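Local coordinates for protein LigF (Sphingobium sp. SYK-6, PDB 4XT0), which cleaves beta-aryl ether bonds in lignin stereospecifically, as a glutathione-binding beta-etherase of the glutathione S-transferase superfamily, at residues S115-G118 against W119-I123; E167-K170 against V171-V175. All blocks are in the same frame, centred on the assembly; numbering follows the deposited sequence.

Interaction 1: S115-G118 against W119-I123; sequences STIG and WAFGI
S115 meets W119 twice, one helical turn on. Its carbonyl O accepts W119 N at 2.8 Å, an N-H...O angle of 156°, and lies at the edge of the indole near its plane. With chi1 at 169°, the hydroxyl is swung beside its own carbonyl carbon, which brings OG to 3.4 Å from W119 CD1. T116 contributes its backbone, O to A120 N at 3.2 Å, while its hydroxyl bonds back to W112 O. I117 O receives F121 N at 3.1 Å and, weakly, A120 N. The side chains of I117 and F121 lie side by side, the CG2 branch of I117 packing on F121 CD2 at 3.7 Å. G118 O closes the series by accepting G122 N at 2.6 Å. Beyond it, I123 CD1 sits 3.5 Å above one indole face, offset toward the rim. Replacing W119 with an alanine would probably open a gap between S115 OG and I123 CD1 and deprive W152 of its edge-to-face partner. Successive i to i+4 bonds mark this as alpha-helical; it belongs to helix 93-121, towards the C-terminal side, in the all-helical C-terminal domain of a glutathione S-transferase, with the indole beside the glutathione pocket.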
# COMPACT_ATOMS: atom_id res chain seq x y z
N SER A 115 -9.85 10.74 1.26
CA SER A 115 -10.36 10.40 2.59
C SER A 115 -10.14 11.54 3.59
O SER A 115 -11.06 11.91 4.32
CB SER A 115 -9.70 9.10 3.08
OG SER A 115 -9.95 8.86 4.45
N THR A 116 -8.93 12.09 3.62
CA THR A 116 -8.62 13.19 4.54
C THR A 116 -9.61 14.34 4.39
O THR A 116 -10.07 14.91 5.38
CB THR A 116 -7.20 13.74 4.34
OG1 THR A 116 -6.25 12.69 4.56
CG2 THR A 116 -6.93 14.89 5.33
N ILE A 117 -9.95 14.67 3.15
CA ILE A 117 -10.92 15.74 2.92
C ILE A 117 -12.30 15.29 3.43
O ILE A 117 -13.04 16.08 4.02
CB ILE A 117 -10.98 16.13 1.43
CG1 ILE A 117 -9.60 16.63 0.97
CG2 ILE A 117 -12.03 17.19 1.19
CD1 ILE A 117 -8.93 17.55 1.98
N GLY A 118 -12.63 14.01 3.23
CA GLY A 118 -13.85 13.43 3.76
C GLY A 118 -13.99 13.50 5.27
O GLY A 118 -15.06 13.83 5.78
N TRP A 119 -12.92 13.19 6.00
CA TRP A 119 -12.94 13.28 7.47
C TRP A 119 -13.14 14.71 7.95
O TRP A 119 -13.78 14.96 8.97
CB TRP A 119 -11.65 12.70 8.07
CG TRP A 119 -11.65 11.20 8.18
CD1 TRP A 119 -11.27 10.31 7.22
CD2 TRP A 119 -12.07 10.42 9.31
NE1 TRP A 119 -11.41 9.02 7.68
CE2 TRP A 119 -11.90 9.06 8.96
CE3 TRP A 119 -12.56 10.74 10.58
CZ2 TRP A 119 -12.22 8.02 9.84
CZ3 TRP A 119 -12.87 9.70 11.44
CH2 TRP A 119 -12.70 8.36 11.07
N ALA A 120 -12.58 15.66 7.21
CA ALA A 120 -12.64 17.06 7.60
C ALA A 120 -14.05 17.63 7.43
O ALA A 120 -14.55 18.35 8.29
CB ALA A 120 -11.63 17.89 6.80
N PHE A 121 -14.70 17.29 6.32
CA PHE A 121 -15.98 17.92 5.97
C PHE A 121 -17.17 16.95 5.93
O PHE A 121 -18.32 17.38 6.06
CB PHE A 121 -15.85 18.61 4.61
CG PHE A 121 -14.70 19.56 4.51
CD1 PHE A 121 -14.42 20.46 5.52
CD2 PHE A 121 -13.87 19.55 3.39
CE1 PHE A 121 -13.36 21.34 5.42
CE2 PHE A 121 -12.81 20.42 3.29
CZ PHE A 121 -12.55 21.32 4.30
N GLY A 122 -16.90 15.66 5.75
CA GLY A 122 -17.93 14.70 5.40
C GLY A 122 -18.77 14.05 6.50
O GLY A 122 -19.95 13.78 6.28
N ILE A 123 -18.18 13.77 7.66
CA ILE A 123 -18.92 13.06 8.72
C ILE A 123 -19.11 13.94 9.96
O ILE A 123 -19.11 13.45 11.09
CB ILE A 123 -18.22 11.74 9.13
CG1 ILE A 123 -16.78 11.99 9.59
CG2 ILE A 123 -18.21 10.74 7.97
CD1 ILE A 123 -16.05 10.72 9.96

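Interaction 2: E167-K170 against V171-V175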
# COMPACT_ATOMS: atom_id res chain seq x y z
N GLU A 167 -3.46 18.12 0.98
CA GLU A 167 -4.31 16.99 0.61
C GLU A 167 -5.04 17.25 -0.70
O GLU A 167 -5.14 16.35 -1.55
CB GLU A 167 -5.31 16.67 1.72
CG GLU A 167 -4.68 16.10 2.98
CD GLU A 167 -3.68 14.99 2.69
OE1 GLU A 167 -4.04 14.03 1.98
OE2 GLU A 167 -2.53 15.07 3.17
N PHE A 168 -5.55 18.47 -0.84
CA PHE A 168 -6.19 18.91 -2.08
C PHE A 168 -5.24 18.81 -3.27
O PHE A 168 -5.64 18.35 -4.33
CB PHE A 168 -6.72 20.35 -1.95
CG PHE A 168 -8.17 20.42 -1.56
CD1 PHE A 168 -9.14 19.90 -2.41
CD2 PHE A 168 -8.56 20.97 -0.36
CE1 PHE A 168 -10.49 19.94 -2.06
CE2 PHE A 168 -9.91 21.02 -0.00
CZ PHE A 168 -10.87 20.50 -0.86
N ARG A 169 -3.98 19.25 -3.11
CA ARG A 169 -3.01 19.14 -4.21
C ARG A 169 -2.81 17.69 -4.65
O ARG A 169 -2.67 17.42 -5.85
CB ARG A 169 -1.64 19.71 -3.84
CG ARG A 169 -0.75 19.79 -5.10
CD ARG A 169 0.75 19.75 -4.85
NE ARG A 169 1.27 18.40 -4.75
CZ ARG A 169 1.77 17.90 -3.63
NH1 ARG A 169 1.82 18.66 -2.55
NH2 ARG A 169 2.22 16.65 -3.59
N LYS A 170 -2.76 16.77 -3.70
CA LYS A 170 -2.56 15.37 -4.04
C LYS A 170 -3.78 14.79 -4.78
O LYS A 170 -3.64 13.93 -5.65
CB LYS A 170 -2.24 14.56 -2.79
CG LYS A 170 -0.79 14.71 -2.33
CD LYS A 170 -0.69 15.00 -0.85
CE LYS A 170 -0.82 13.75 -0.03
NZ LYS A 170 -0.76 14.03 1.43
N VAL A 171 -4.97 15.27 -4.43
CA VAL A 171 -6.16 14.86 -5.17
C VAL A 171 -5.98 15.27 -6.63
O VAL A 171 -6.26 14.49 -7.54
CB VAL A 171 -7.47 15.47 -4.58
CG1 VAL A 171 -8.66 15.13 -5.47
CG2 VAL A 171 -7.71 14.96 -3.17
N GLY A 172 -5.51 16.49 -6.85
CA GLY A 172 -5.24 16.98 -8.18
C GLY A 172 -4.26 16.09 -8.91
O GLY A 172 -4.50 15.70 -10.05
N VAL A 173 -3.15 15.76 -8.25
CA VAL A 173 -2.17 14.83 -8.82
C VAL A 173 -2.84 13.51 -9.18
O VAL A 173 -2.60 12.98 -10.27
CB VAL A 173 -1.00 14.54 -7.85
CG1 VAL A 173 -0.16 13.37 -8.36
CG2 VAL A 173 -0.13 15.77 -7.69
N SER A 174 -3.70 13.02 -8.29
CA SER A 174 -4.33 11.71 -8.48
C SER A 174 -5.24 11.69 -9.69
O SER A 174 -5.25 10.74 -10.47
CB SER A 174 -5.14 11.31 -7.24
OG SER A 174 -4.30 11.12 -6.11
N VAL A 175 -6.03 12.74 -9.83
CA VAL A 175 -6.98 12.87 -10.92
C VAL A 175 -6.27 13.06 -12.27
O VAL A 175 -6.70 12.50 -13.29
CB VAL A 175 -7.95 14.04 -10.64
CG1 VAL A 175 -8.54 14.60 -11.91
CG2 VAL A 175 -9.03 13.59 -9.67
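S174 grips the carbonyl of K170 with both its hydroxyl and its amide. OG donates to K170 O at 2.9 Å from above the carbonyl plane, 37° out of it, whereas N donates to the same oxygen at 2.8 Å from the opposite face. A chi1 of -65° adds the first of these bonds to the ordinary helical one: it sets OG beside S174's own backbone N, facing back along the helix. The buried hydroxyl is thus satisfied within its own helix, and the side chain rests against Y109 and F110 of helix 93-121.

R169 and V173 run side by side, pointing the same way. V173 CG2 approaches the edge of the guanidinium near its plane, 4.2 Å from NE, and also lies 3.5 Å from R169 O. The charged end has stronger partners: NH1 forms a salt bridge with E166, and NH2 another with E147 of the second subunit.

V171 turns its CG2 branch back to 3.3 Å from E167 O, the oxygen that accepts V171 N at 3.1 Å. K170 behaves differently, since bends at chi2 and chi3 lead its chain back toward the preceding turn. There NZ bonds E167 OE2 at 2.7 Å, on the syn side but 33° out of the carboxylate plane, in an i to i+3 salt bridge.

A serine hydroxyl returned to the i-4 carbonyl is a familiar intrahelical motif; here it lies in helix 161-182 of the C-terminal GST domain, on a helix that also reaches the dimer partner through R169.

How the interactions relate
Interactions 1 and 2 belong to two helices of the C-terminal domain, 93-121 and 161-182, and their centres are 14 Å apart. They touch through side chains of the first segment of each: T116 CG2 packs on E167 CG at 3.5 Å, and I117 CD1 on E167 CB at 3.7 Å. The contact of I117 CG2 with F168 CZ is longer, 4.1 Å. Their relation to the ligand differs. The W119 side chain in interaction 1 is about 4 Å from a bound glutathione and touches Q148 and W152 of its pocket, whereas the E167 side chain in interaction 2 is about 14 Å from one. The first therefore borders the pocket, while the second lies farther from it, packed on helix 93-121 and in contact with the second subunit.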